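Extracellular ligand-binding receptor (Desulfohalobium retbaense DSM 5692, PDB 5ERE) probably serves as a sensory receptor whose leucine-binding-protein-like domain holds a branched 2-oxo acid (ketoleucine) ahead of a tandem PAS-type sensor module with bound cytosine. Local coordinates at residues V19-A24 and G253-E258; H238-A243 and T290-K295; I7-S12 and V68-W73; G208-Q213 and T230-N235. All coordinates share one frame; numbering follows the deposited sequence.

Interaction 1. Residues V19-A24 and G253-E258. With COI (2-oxo-4-methylpentanoic acid), chain B.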
loop_
_atom_site.group_PDB
_atom_site.type_symbol
_atom_site.label_atom_id
_atom_site.label_comp_id
_atom_site.label_asym_id
_atom_site.label_seq_id
_atom_site.Cartn_x
_atom_site.Cartn_y
_atom_site.Cartn_z
ATOM N N VAL A 19 0.267 12.749 26.207
ATOM C CA VAL A 19 1.418 12.833 27.092
ATOM C C VAL A 19 2.673 12.299 26.408
ATOM O O VAL A 19 3.757 12.826 26.625
ATOM C CB VAL A 19 1.190 12.062 28.433
ATOM C CG1 VAL A 19 2.471 11.921 29.231
ATOM C CG2 VAL A 19 0.130 12.766 29.296
ATOM N N GLU A 20 2.517 11.262 25.596
ATOM C CA GLU A 20 3.596 10.723 24.806
ATOM C C GLU A 20 4.171 11.792 23.863
ATOM O O GLU A 20 5.387 11.998 23.770
ATOM C CB GLU A 20 3.095 9.519 24.011
ATOM C CG GLU A 20 4.193 8.885 23.154
ATOM C CD GLU A 20 3.798 7.558 22.562
ATOM O OE1 GLU A 20 3.690 6.558 23.317
ATOM O OE2 GLU A 20 3.605 7.515 21.339
ATOM N N GLN A 21 3.281 12.487 23.175
ATOM C CA GLN A 21 3.681 13.511 22.227
ATOM C C GLN A 21 4.397 14.655 22.950
ATOM O O GLN A 21 5.401 15.158 22.451
ATOM C CB GLN A 21 2.480 14.022 21.447
ATOM C CG GLN A 21 1.883 12.991 20.532
ATOM C CD GLN A 21 0.511 13.414 19.974
ATOM O OE1 GLN A 21 -0.348 13.890 20.709
ATOM N NE2 GLN A 21 0.334 13.273 18.682
ATOM N N GLN A 22 3.877 15.059 24.105
ATOM C CA GLN A 22 4.480 16.097 24.928
ATOM C C GLN A 22 5.872 15.713 25.362
ATOM O O GLN A 22 6.795 16.516 25.246
ATOM C CB GLN A 22 3.625 16.360 26.149
ATOM C CG GLN A 22 4.193 17.306 27.208
ATOM C CD GLN A 22 3.540 17.054 28.558
ATOM O OE1 GLN A 22 2.562 17.697 28.905
ATOM N NE2 GLN A 22 4.068 16.076 29.317
ATOM N N ARG A 23 6.008 14.506 25.896
ATOM C CA ARG A 23 7.311 13.952 26.227
ATOM C C ARG A 23 8.302 13.966 25.074
ATOM O O ARG A 23 9.483 14.371 25.242
ATOM C CB ARG A 23 7.103 12.519 26.713
ATOM C CG ARG A 23 6.497 12.486 28.070
ATOM C CD ARG A 23 6.176 11.047 28.496
ATOM N NE ARG A 23 5.738 11.005 29.878
ATOM C CZ ARG A 23 5.290 9.904 30.479
ATOM N NH1 ARG A 23 5.196 8.769 29.815
ATOM N NH2 ARG A 23 4.929 9.946 31.743
ATOM N N ALA A 24 7.850 13.536 23.889
ATOM C CA ALA A 24 8.777 13.425 22.783
ATOM C C ALA A 24 9.244 14.819 22.305
ATOM O O ALA A 24 10.403 15.003 21.954
ATOM C CB ALA A 24 8.179 12.668 21.691
ATOM N N GLY A 253 5.522 5.033 21.399
ATOM C CA GLY A 253 4.875 4.503 20.219
ATOM C C GLY A 253 4.908 5.474 19.050
ATOM O O GLY A 253 5.709 6.397 19.024
ATOM N N PHE A 254 4.010 5.266 18.095
ATOM C CA PHE A 254 4.010 6.024 16.850
ATOM C C PHE A 254 3.997 7.514 17.079
ATOM O O PHE A 254 4.692 8.286 16.383
ATOM C CB PHE A 254 2.783 5.682 15.974
ATOM C CG PHE A 254 2.543 6.695 14.924
ATOM C CD1 PHE A 254 3.310 6.685 13.775
ATOM C CD2 PHE A 254 1.624 7.706 15.113
ATOM C CE1 PHE A 254 3.155 7.664 12.808
ATOM C CE2 PHE A 254 1.461 8.689 14.158
ATOM C CZ PHE A 254 2.231 8.667 13.006
ATOM N N PHE A 255 3.174 7.943 18.022
ATOM C CA PHE A 255 2.945 9.370 18.146
ATOM C C PHE A 255 4.166 10.108 18.679
ATOM O O PHE A 255 4.444 11.200 18.228
ATOM C CB PHE A 255 1.758 9.631 19.034
ATOM C CG PHE A 255 0.493 9.009 18.510
ATOM C CD1 PHE A 255 -0.307 9.701 17.622
ATOM C CD2 PHE A 255 0.129 7.711 18.888
ATOM C CE1 PHE A 255 -1.489 9.135 17.115
ATOM C CE2 PHE A 255 -1.055 7.132 18.374
ATOM C CZ PHE A 255 -1.856 7.853 17.486
ATOM N N GLY A 256 4.847 9.521 19.656
ATOM C CA GLY A 256 6.137 10.028 20.099
ATOM C C GLY A 256 7.152 10.110 18.967
ATOM O O GLY A 256 7.812 11.136 18.784
ATOM N N VAL A 257 7.286 9.026 18.214
ATOM C CA VAL A 257 8.262 8.943 17.125
ATOM C C VAL A 257 7.981 10.038 16.097
ATOM O O VAL A 257 8.890 10.762 15.652
ATOM C CB VAL A 257 8.223 7.547 16.440
ATOM C CG1 VAL A 257 9.055 7.526 15.128
ATOM C CG2 VAL A 257 8.672 6.472 17.395
ATOM N N GLU A 258 6.718 10.155 15.726
ATOM C CA GLU A 258 6.280 11.174 14.801
ATOM C C GLU A 258 6.543 12.590 15.306
ATOM O O GLU A 258 6.916 13.481 14.539
ATOM C CB GLU A 258 4.761 11.031 14.522
ATOM C CG GLU A 258 4.227 12.064 13.540
ATOM C CD GLU A 258 2.685 12.001 13.374
ATOM O OE1 GLU A 258 1.966 11.986 14.414
ATOM O OE2 GLU A 258 2.222 11.982 12.206
HETATM C C1 COI B . -5.809 10.202 14.024
HETATM O O1 COI B . -6.736 11.055 14.035
HETATM O O2 COI B . -5.305 9.773 12.957
HETATM C C2 COI B . -5.260 9.744 15.333
HETATM O O3 COI B . -4.388 8.896 15.367
HETATM C C3 COI B . -5.829 10.422 16.556
HETATM C C4 COI B . -5.337 9.754 17.790
HETATM C C5 COI B . -5.412 10.768 18.911
HETATM C C6 COI B . -6.258 8.558 17.990
HETATM O O HOH W 1 2.379 12.469 17.013
#
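The carboxylate of E20 grips two backbone amides at the start of the facing helix. G253 N donates to E20 OE1 (3.1 Å) almost in line, the N-H...O angle being 173°, and comes in from above the carboxylate plane. G256 N meets E20 OE2 on its anti side at 2.9 Å, closer to that plane. A glutamate suits the place: its extended chain, with CG anti to the backbone N (chi1 -180°), carries the carboxylate across to helix 254-271, where the amides of the helix's first turn probably stabilise it. R214 completes the clamp with a salt bridge to OE1. A separate water bridges the two helices, accepting from Q21 NE2 and donating to F255 O and E258 OE1.

G253 is the N-cap of helix 254-271, which packs alongside helix 15-32 in the periplasmic-binding-protein fold; the two short segments run at 29° with their axes 7.9 Å apart. This close approach rests on small residues. G256, having no side chain, lies opposite Q21, and A24 CB lies 3.3 Å from G256 O. Nearby, Q21 CG packs on F255 CB at 3.7 Å, its amide turned nearly perpendicular to the phenyl ring. That ring has F254 CD2 over the centre of one face, while its rim points at the ligand, with F255 CE1 3.4 Å from the keto oxygen O3 of ketoleucine.

Interaction 2. Residues H238-A243 and T290-K295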
loop_
_atom_site.group_PDB
_atom_site.type_symbol
_atom_site.label_atom_id
_atom_site.label_comp_id
_atom_site.label_asym_id
_atom_site.label_seq_id
_atom_site.Cartn_x
_atom_site.Cartn_y
_atom_site.Cartn_z
ATOM N N HIS A 238 16.680 3.548 16.045
ATOM C CA HIS A 238 16.965 4.970 16.131
ATOM C C HIS A 238 17.239 5.363 17.585
ATOM O O HIS A 238 16.539 4.890 18.473
ATOM C CB HIS A 238 15.795 5.783 15.569
ATOM C CG HIS A 238 16.134 7.216 15.333
ATOM N ND1 HIS A 238 16.104 8.158 16.338
ATOM C CD2 HIS A 238 16.515 7.875 14.214
ATOM C CE1 HIS A 238 16.465 9.335 15.852
ATOM N NE2 HIS A 238 16.714 9.190 14.564
ATOM N N PRO A 239 18.249 6.221 17.834
ATOM C CA PRO A 239 18.594 6.676 19.186
ATOM C C PRO A 239 17.473 7.308 20.015
ATOM O O PRO A 239 17.602 7.354 21.231
ATOM C CB PRO A 239 19.672 7.736 18.923
ATOM C CG PRO A 239 20.286 7.315 17.663
ATOM C CD PRO A 239 19.183 6.787 16.838
ATOM N N PHE A 240 16.431 7.824 19.371
ATOM C CA PHE A 240 15.283 8.384 20.069
ATOM C C PHE A 240 14.551 7.338 20.909
ATOM O O PHE A 240 14.171 7.640 22.018
ATOM C CB PHE A 240 14.289 8.993 19.082
ATOM C CG PHE A 240 12.963 9.371 19.710
ATOM C CD1 PHE A 240 12.859 10.477 20.538
ATOM C CD2 PHE A 240 11.850 8.601 19.506
ATOM C CE1 PHE A 240 11.638 10.810 21.122
ATOM C CE2 PHE A 240 10.637 8.940 20.071
ATOM C CZ PHE A 240 10.543 10.047 20.878
HETATM N N MSE A 241 14.359 6.135 20.369
HETATM C CA MSE A 241 13.669 5.031 21.085
HETATM C C MSE A 241 14.269 4.839 22.476
HETATM O O MSE A 241 13.597 4.926 23.492
HETATM C CB MSE A 241 13.800 3.691 20.345
HETATM C CG MSE A 241 13.509 3.712 18.901
HETATM SE SE MSE A 241 11.709 4.272 18.643
HETATM C CE MSE A 241 12.284 5.614 17.383
ATOM N N SER A 242 15.571 4.610 22.476
ATOM C CA SER A 242 16.347 4.401 23.690
ATOM C C SER A 242 16.458 5.604 24.602
ATOM O O SER A 242 16.378 5.451 25.820
ATOM C CB SER A 242 17.748 3.934 23.313
ATOM O OG SER A 242 18.520 3.746 24.474
ATOM N N ALA A 243 16.680 6.798 24.050
ATOM C CA ALA A 243 16.660 8.006 24.877
ATOM C C ALA A 243 15.311 8.206 25.614
ATOM O O ALA A 243 15.272 8.585 26.779
ATOM C CB ALA A 243 16.945 9.241 24.029
ATOM N N THR A 290 15.030 11.662 6.673
ATOM C CA THR A 290 15.296 10.404 7.313
ATOM C C THR A 290 15.455 10.705 8.784
ATOM O O THR A 290 16.095 11.661 9.167
ATOM C CB THR A 290 16.523 9.720 6.705
ATOM O OG1 THR A 290 16.203 9.340 5.353
ATOM C CG2 THR A 290 16.892 8.478 7.488
ATOM N N GLY A 291 14.775 9.921 9.607
ATOM C CA GLY A 291 14.658 10.241 11.011
ATOM C C GLY A 291 14.061 9.046 11.732
ATOM O O GLY A 291 14.161 7.919 11.271
ATOM N N ALA A 292 13.437 9.305 12.865
ATOM C CA ALA A 292 12.977 8.232 13.714
ATOM C C ALA A 292 11.874 7.428 13.045
ATOM O O ALA A 292 11.765 6.201 13.288
ATOM C CB ALA A 292 12.514 8.775 15.059
ATOM N N LEU A 293 11.093 8.079 12.166
ATOM C CA LEU A 293 10.028 7.387 11.419
ATOM C C LEU A 293 10.568 6.658 10.217
ATOM O O LEU A 293 9.805 6.137 9.421
ATOM C CB LEU A 293 8.981 8.363 10.898
ATOM C CG LEU A 293 7.969 9.014 11.807
ATOM C CD1 LEU A 293 7.326 10.239 11.042
ATOM C CD2 LEU A 293 6.912 7.961 12.135
ATOM N N GLY A 294 11.878 6.720 10.020
ATOM C CA GLY A 294 12.470 6.124 8.841
ATOM C C GLY A 294 12.553 7.168 7.741
ATOM O O GLY A 294 12.613 8.354 8.019
ATOM N N LYS A 295 12.569 6.706 6.499
ATOM C CA LYS A 295 12.591 7.583 5.339
ATOM C C LYS A 295 11.180 8.084 5.063
ATOM O O LYS A 295 10.279 7.288 4.770
ATOM C CB LYS A 295 13.154 6.847 4.132
ATOM C CG LYS A 295 13.267 7.724 2.896
ATOM C CD LYS A 295 13.891 6.966 1.738
ATOM C CE LYS A 295 13.744 7.741 0.461
ATOM N NZ LYS A 295 13.826 6.808 -0.677
#
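G291, whose C lies 3.7 Å from H238 CD2, accepts through its O the amide N of G294 at 2.9 Å, and G291 N bonds back to G294 O. This reciprocal pair closes a two-residue beta hairpin with a type I turn at its tip, joining strands 288-291 and 296-298. G294 sits at a positive phi, a conformation that glycine adopts readily. The two turn amides, A292 N and L293 N, are each bonded by one carboxylate oxygen of D261.

On the other side, H238 is the N-cap of helix 239-248. Its ND1 accepts from F240 N at 3.1 Å, with an N-H...N angle of 167°, which is consistent with a neutral ring protonated on NE2. The bond fixes the imidazole so that its two faces are used differently: P239 CD lies over one, and A292 covers the opposite one. With CG anti to the backbone N (chi1 -167°), the ring turns toward the hairpin, and A292 CB makes a CH-pi contact 3.9 Å from the ring centroid, only 11° off the normal. An alanine fits here because its single methyl serves several partners at once. Packing then continues through F240, whose CB is 4.4 Å from A292 CB, and through selenomethionine M241, whose chain bends at chi2 and chi3 until CE stands 3.9 Å from A292 CB.

Interaction 3. Residues I7-S12 and V68-W73. With COI (2-oxo-4-methylpentanoic acid), chain B.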
loop_
_atom_site.group_PDB
_atom_site.type_symbol
_atom_site.label_atom_id
_atom_site.label_comp_id
_atom_site.label_asym_id
_atom_site.label_seq_id
_atom_site.Cartn_x
_atom_site.Cartn_y
_atom_site.Cartn_z
ATOM N N ILE A 7 -1.117 21.785 20.140
ATOM C CA ILE A 7 -2.445 21.478 20.674
ATOM C C ILE A 7 -2.665 19.980 20.675
ATOM O O ILE A 7 -2.751 19.361 19.630
ATOM C CB ILE A 7 -3.545 22.157 19.859
ATOM C CG1 ILE A 7 -3.184 23.626 19.700
ATOM C CG2 ILE A 7 -4.896 21.973 20.553
ATOM C CD1 ILE A 7 -4.125 24.475 18.808
ATOM N N LEU A 8 -2.719 19.422 21.874
ATOM C CA LEU A 8 -2.787 17.970 22.080
ATOM C C LEU A 8 -4.001 17.600 22.942
ATOM O O LEU A 8 -4.431 18.381 23.790
ATOM C CB LEU A 8 -1.538 17.469 22.773
ATOM C CG LEU A 8 -0.176 17.908 22.185
ATOM C CD1 LEU A 8 0.928 17.369 23.094
ATOM C CD2 LEU A 8 -0.048 17.404 20.741
ATOM N N PRO A 9 -4.523 16.387 22.755
ATOM C CA PRO A 9 -5.821 16.089 23.365
ATOM C C PRO A 9 -5.671 15.573 24.797
ATOM O O PRO A 9 -6.013 14.422 25.064
ATOM C CB PRO A 9 -6.391 15.027 22.424
ATOM C CG PRO A 9 -5.134 14.311 21.893
ATOM C CD PRO A 9 -4.120 15.365 21.774
ATOM N N PHE A 10 -5.163 16.417 25.696
ATOM C CA PHE A 10 -4.867 15.996 27.055
ATOM C C PHE A 10 -6.166 15.544 27.815
ATOM O O PHE A 10 -6.165 14.539 28.500
ATOM C CB PHE A 10 -4.213 17.114 27.841
ATOM C CG PHE A 10 -2.798 17.434 27.402
ATOM C CD1 PHE A 10 -1.781 16.491 27.527
ATOM C CD2 PHE A 10 -2.504 18.664 26.874
ATOM C CE1 PHE A 10 -0.483 16.772 27.126
ATOM C CE2 PHE A 10 -1.183 18.970 26.484
ATOM C CZ PHE A 10 -0.186 18.025 26.603
ATOM N N SER A 11 -7.233 16.319 27.662
ATOM C CA SER A 11 -8.522 16.089 28.320
ATOM C C SER A 11 -9.440 15.330 27.380
ATOM O O SER A 11 -10.290 15.915 26.718
ATOM C CB SER A 11 -9.159 17.417 28.713
ATOM O OG SER A 11 -8.377 18.097 29.666
ATOM N N SER A 12 -9.247 14.018 27.341
ATOM C CA SER A 12 -9.875 13.154 26.365
ATOM C C SER A 12 -9.477 11.705 26.636
ATOM O O SER A 12 -8.632 11.431 27.508
ATOM C CB SER A 12 -9.487 13.561 24.936
ATOM O OG SER A 12 -8.359 12.845 24.462
ATOM N N VAL A 68 0.940 23.337 15.769
ATOM C CA VAL A 68 0.883 21.914 15.568
ATOM C C VAL A 68 -0.381 21.406 16.271
ATOM O O VAL A 68 -0.651 21.802 17.402
ATOM C CB VAL A 68 2.144 21.237 16.138
ATOM C CG1 VAL A 68 2.136 19.768 15.863
ATOM C CG2 VAL A 68 3.398 21.905 15.480
ATOM N N SER A 69 -1.152 20.571 15.598
ATOM C CA SER A 69 -2.308 19.951 16.233
ATOM C C SER A 69 -2.279 18.456 16.094
ATOM O O SER A 69 -2.001 17.943 15.024
ATOM C CB SER A 69 -3.600 20.504 15.630
ATOM O OG SER A 69 -3.680 20.192 14.258
ATOM N N CYS A 70 -2.588 17.767 17.191
ATOM C CA CYS A 70 -2.811 16.338 17.171
ATOM C C CYS A 70 -4.309 16.044 16.960
ATOM O O CYS A 70 -5.128 16.742 17.519
ATOM C CB CYS A 70 -2.343 15.698 18.475
ATOM S SG CYS A 70 -2.904 13.969 18.552
ATOM N N SER A 71 -4.588 15.013 16.157
ATOM C CA SER A 71 -5.892 14.335 15.935
ATOM C C SER A 71 -6.507 14.813 14.625
ATOM O O SER A 71 -6.376 15.973 14.247
ATOM C CB SER A 71 -6.893 14.523 17.087
ATOM O OG SER A 71 -7.549 15.765 17.003
ATOM N N SER A 72 -7.107 13.880 13.897
ATOM C CA SER A 72 -7.759 14.183 12.621
ATOM C C SER A 72 -8.840 15.251 12.765
ATOM O O SER A 72 -8.994 16.089 11.881
ATOM C CB SER A 72 -8.356 12.911 12.025
ATOM O OG SER A 72 -7.326 11.951 11.841
ATOM N N TRP A 73 -9.548 15.252 13.892
ATOM C CA TRP A 73 -10.622 16.226 14.086
ATOM C C TRP A 73 -10.105 17.601 14.449
ATOM O O TRP A 73 -10.556 18.603 13.881
ATOM C CB TRP A 73 -11.636 15.749 15.152
ATOM C CG TRP A 73 -11.074 15.173 16.424
ATOM C CD1 TRP A 73 -10.994 15.791 17.637
ATOM C CD2 TRP A 73 -10.556 13.850 16.613
ATOM N NE1 TRP A 73 -10.440 14.947 18.561
ATOM C CE2 TRP A 73 -10.165 13.747 17.954
ATOM C CE3 TRP A 73 -10.377 12.745 15.768
ATOM C CZ2 TRP A 73 -9.610 12.587 18.479
ATOM C CZ3 TRP A 73 -9.815 11.591 16.293
ATOM C CH2 TRP A 73 -9.437 11.530 17.630
HETATM C C1 COI B . -5.809 10.202 14.024
HETATM O O1 COI B . -6.736 11.055 14.035
HETATM O O2 COI B . -5.305 9.773 12.957
HETATM C C2 COI B . -5.260 9.744 15.333
HETATM O O3 COI B . -4.388 8.896 15.367
HETATM C C3 COI B . -5.829 10.422 16.556
HETATM C C4 COI B . -5.337 9.754 17.790
HETATM C C5 COI B . -5.412 10.768 18.911
HETATM C C6 COI B . -6.258 8.558 17.990
#
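The indole of W73 has S71 OG over one face, toward the rim, and the ligand carboxylate oxygen O1 oblique to it, while P9 CD packs 3.7 Å from C70 SG across the contact. These groups mark the C-terminal ends of two adjacent parallel strands, 3-8 and 64-70, in the alpha/beta sheet of the first lobe, where such folds commonly place their ligand sites. I7 bridges S69: I7 N donates to V68 O (2.8 Å), and I7 O takes C70 N, both nearly linear. L8 CD2 rests 3.6 Å from C70 CB. C70 sets its sulfur anti to the backbone N (chi1 170°), which brings it against P9, whose ring restrains phi to the range of a tight turn. P9 is the centre of an inverse gamma turn, closed by F10 N to L8 O, after strand 3-8.

The second strand runs into helix 72-84, whose start faces ketoleucine: S72 N donates to ligand O1 at 2.9 Å, and S72 OG also bonds O1, though at a doubtfully short separation. S71, the N-cap, uses one hydroxyl twice, accepting from A74 N and donating in plane to a lone pair of C70 O, 2.7 Å from S71 OG.

Interaction 4. Residues G208-Q213 and T230-N235. With COI (2-oxo-4-methylpentanoic acid), chain B.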
loop_
_atom_site.group_PDB
_atom_site.type_symbol
_atom_site.label_atom_id
_atom_site.label_comp_id
_atom_site.label_asym_id
_atom_site.label_seq_id
_atom_site.Cartn_x
_atom_site.Cartn_y
_atom_site.Cartn_z
ATOM N N GLY A 208 -6.961 -4.104 13.644
ATOM C CA GLY A 208 -6.887 -2.694 13.974
ATOM C C GLY A 208 -5.930 -1.971 13.063
ATOM O O GLY A 208 -5.461 -2.539 12.077
ATOM N N THR A 209 -5.670 -0.711 13.402
ATOM C CA THR A 209 -4.899 0.208 12.553
ATOM C C THR A 209 -3.843 0.908 13.422
ATOM O O THR A 209 -3.707 0.615 14.624
ATOM C CB THR A 209 -5.836 1.245 11.846
ATOM O OG1 THR A 209 -6.435 2.115 12.807
ATOM C CG2 THR A 209 -6.950 0.536 11.031
ATOM N N ARG A 210 -3.131 1.864 12.831
ATOM C CA ARG A 210 -1.931 2.463 13.440
ATOM C C ARG A 210 -2.040 2.829 14.938
ATOM O O ARG A 210 -1.190 2.456 15.717
ATOM C CB ARG A 210 -1.527 3.709 12.598
ATOM C CG ARG A 210 -0.507 4.656 13.258
ATOM C CD ARG A 210 -0.366 5.981 12.395
ATOM N NE ARG A 210 -1.704 6.453 12.052
ATOM C CZ ARG A 210 -2.449 7.253 12.798
ATOM N NH1 ARG A 210 -1.989 7.738 13.927
ATOM N NH2 ARG A 210 -3.687 7.561 12.414
ATOM N N PRO A 211 -3.089 3.556 15.349
ATOM C CA PRO A 211 -3.280 3.988 16.742
ATOM C C PRO A 211 -3.367 2.879 17.792
ATOM O O PRO A 211 -3.193 3.159 18.981
ATOM C CB PRO A 211 -4.624 4.725 16.685
ATOM C CG PRO A 211 -4.740 5.148 15.276
ATOM C CD PRO A 211 -4.210 4.004 14.510
ATOM N N ILE A 212 -3.633 1.648 17.377
ATOM C CA ILE A 212 -3.948 0.589 18.346
ATOM C C ILE A 212 -2.704 0.035 19.077
ATOM O O ILE A 212 -2.825 -0.651 20.093
ATOM C CB ILE A 212 -4.723 -0.551 17.635
ATOM C CG1 ILE A 212 -5.606 -1.333 18.624
ATOM C CG2 ILE A 212 -3.785 -1.489 16.933
ATOM C CD1 ILE A 212 -6.646 -2.189 17.917
ATOM N N GLN A 213 -1.503 0.377 18.619
ATOM C CA GLN A 213 -0.292 -0.193 19.243
ATOM C C GLN A 213 0.082 0.575 20.514
ATOM O O GLN A 213 1.020 1.358 20.523
ATOM C CB GLN A 213 0.911 -0.200 18.280
ATOM C CG GLN A 213 2.114 -0.969 18.873
ATOM C CD GLN A 213 3.328 -1.008 17.965
ATOM O OE1 GLN A 213 3.354 -1.745 16.980
ATOM N NE2 GLN A 213 4.341 -0.200 18.281
ATOM N N THR A 230 -2.422 -2.782 10.851
ATOM C CA THR A 230 -1.471 -2.071 10.013
ATOM C C THR A 230 -0.726 -1.041 10.841
ATOM O O THR A 230 -1.278 -0.460 11.776
ATOM C CB THR A 230 -2.143 -1.410 8.834
ATOM O OG1 THR A 230 -3.361 -0.784 9.232
ATOM C CG2 THR A 230 -2.423 -2.425 7.769
ATOM N N TYR A 231 0.552 -0.838 10.511
ATOM C CA TYR A 231 1.410 0.002 11.325
ATOM C C TYR A 231 2.645 0.491 10.506
ATOM O O TYR A 231 3.173 -0.258 9.686
ATOM C CB TYR A 231 1.866 -0.764 12.556
ATOM C CG TYR A 231 2.423 0.116 13.624
ATOM C CD1 TYR A 231 1.583 0.826 14.452
ATOM C CD2 TYR A 231 3.794 0.233 13.802
ATOM C CE1 TYR A 231 2.088 1.655 15.419
ATOM C CE2 TYR A 231 4.318 1.052 14.770
ATOM C CZ TYR A 231 3.473 1.760 15.569
ATOM O OH TYR A 231 4.000 2.569 16.523
ATOM N N PRO A 232 3.082 1.740 10.722
ATOM C CA PRO A 232 4.352 2.202 10.082
ATOM C C PRO A 232 5.533 1.301 10.340
ATOM O O PRO A 232 5.699 0.822 11.450
ATOM C CB PRO A 232 4.596 3.568 10.708
ATOM C CG PRO A 232 3.246 4.013 11.200
ATOM C CD PRO A 232 2.517 2.761 11.613
ATOM N N SER A 233 6.358 1.057 9.333
ATOM C CA SER A 233 7.391 0.033 9.491
ATOM C C SER A 233 8.755 0.497 10.025
ATOM O O SER A 233 9.737 -0.192 9.794
ATOM C CB SER A 233 7.646 -0.667 8.159
ATOM O OG SER A 233 8.400 0.151 7.320
ATOM N N TYR A 234 8.831 1.603 10.757
ATOM C CA TYR A 234 10.146 2.087 11.235
ATOM C C TYR A 234 10.760 1.061 12.186
ATOM O O TYR A 234 10.030 0.402 12.936
ATOM C CB TYR A 234 10.005 3.443 11.938
ATOM C CG TYR A 234 9.114 3.428 13.153
ATOM C CD1 TYR A 234 9.563 2.928 14.377
ATOM C CD2 TYR A 234 7.816 3.923 13.086
ATOM C CE1 TYR A 234 8.724 2.902 15.491
ATOM C CE2 TYR A 234 6.987 3.913 14.196
ATOM C CZ TYR A 234 7.428 3.400 15.382
ATOM O OH TYR A 234 6.563 3.388 16.465
ATOM N N ASN A 235 12.081 0.921 12.197
ATOM C CA ASN A 235 12.702 0.017 13.174
ATOM C C ASN A 235 13.027 0.693 14.502
ATOM O O ASN A 235 12.982 1.916 14.632
ATOM C CB ASN A 235 13.978 -0.609 12.603
ATOM C CG ASN A 235 15.018 0.405 12.244
ATOM O OD1 ASN A 235 15.267 1.357 12.978
ATOM N ND2 ASN A 235 15.647 0.204 11.100
HETATM C C1 COI B . -5.809 10.202 14.024
HETATM O O1 COI B . -6.736 11.055 14.035
HETATM O O2 COI B . -5.305 9.773 12.957
HETATM C C2 COI B . -5.260 9.744 15.333
HETATM O O3 COI B . -4.388 8.896 15.367
HETATM C C3 COI B . -5.829 10.422 16.556
HETATM C C4 COI B . -5.337 9.754 17.790
HETATM C C5 COI B . -5.412 10.768 18.911
HETATM C C6 COI B . -6.258 8.558 17.990
HETATM O O HOH W 2 1.996 3.496 19.208
#
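Q213 lays its amide over the ring of Y231, the two planes 25° apart, with OE1 centred 3.6 Å above the ring. An extended chain, CG anti to the backbone N (chi1 -172°), carries the group there, and K311 and Y229 hold OE1 in position. P232 CD lies over the opposite face, toward the rim, while R210 O meets the ring edge, 3.4 Å from Y231 CE1. A tyrosine thus offers two broad faces for packing and a polar end, its OH lying 2.7 Å from Y234 OH in a hydrogen bond.

R210 puts its CG against P232 CD (3.9 Å), then bends at chi3 (46°) to direct the guanidinium at ketoleucine. R210 NH2 bonds ketoleucine O2 at 2.8 Å and R210 NH1 bonds its keto O3 at 3.0 Å, so one arginine reads both functions of a 2-oxo acid. P211 CG lies over one face of the guanidinium, toward its rim.

T230 N donates to G208 O (3.3 Å), continuing the parallel pairing of strands 205-208 and 228-232. E115 of helix 112-123 accepts from R210 N and bonds T230 OG1; helix 254-271 covers R210 and Y231 through F254, and strand 304-314 pairs antiparallel with strand 228-232.

How the interactions relate
Ketoleucine draws together interactions 1, 3 and 4, which give it F255, S72 with W73, and R210 with P211. Interactions 3 and 4 do not touch: their centres lie 19 Å apart and their nearest atoms about 6 Å, and the ligand spans them. Interaction 1 joins both. Q21 NE2 packs 3.3 Å from C70 SG of interaction 3, and F255 CE1 lies 3.5 Å from R210 NH1 of interaction 4. Interaction 2 does not touch the ligand; its centre is 12 Å from that of interaction 1, and F240 CZ there packs 3.6 Å from A24 CB. Y234 CB also approaches A292 O at 3.5 Å, linking interactions 4 and 2.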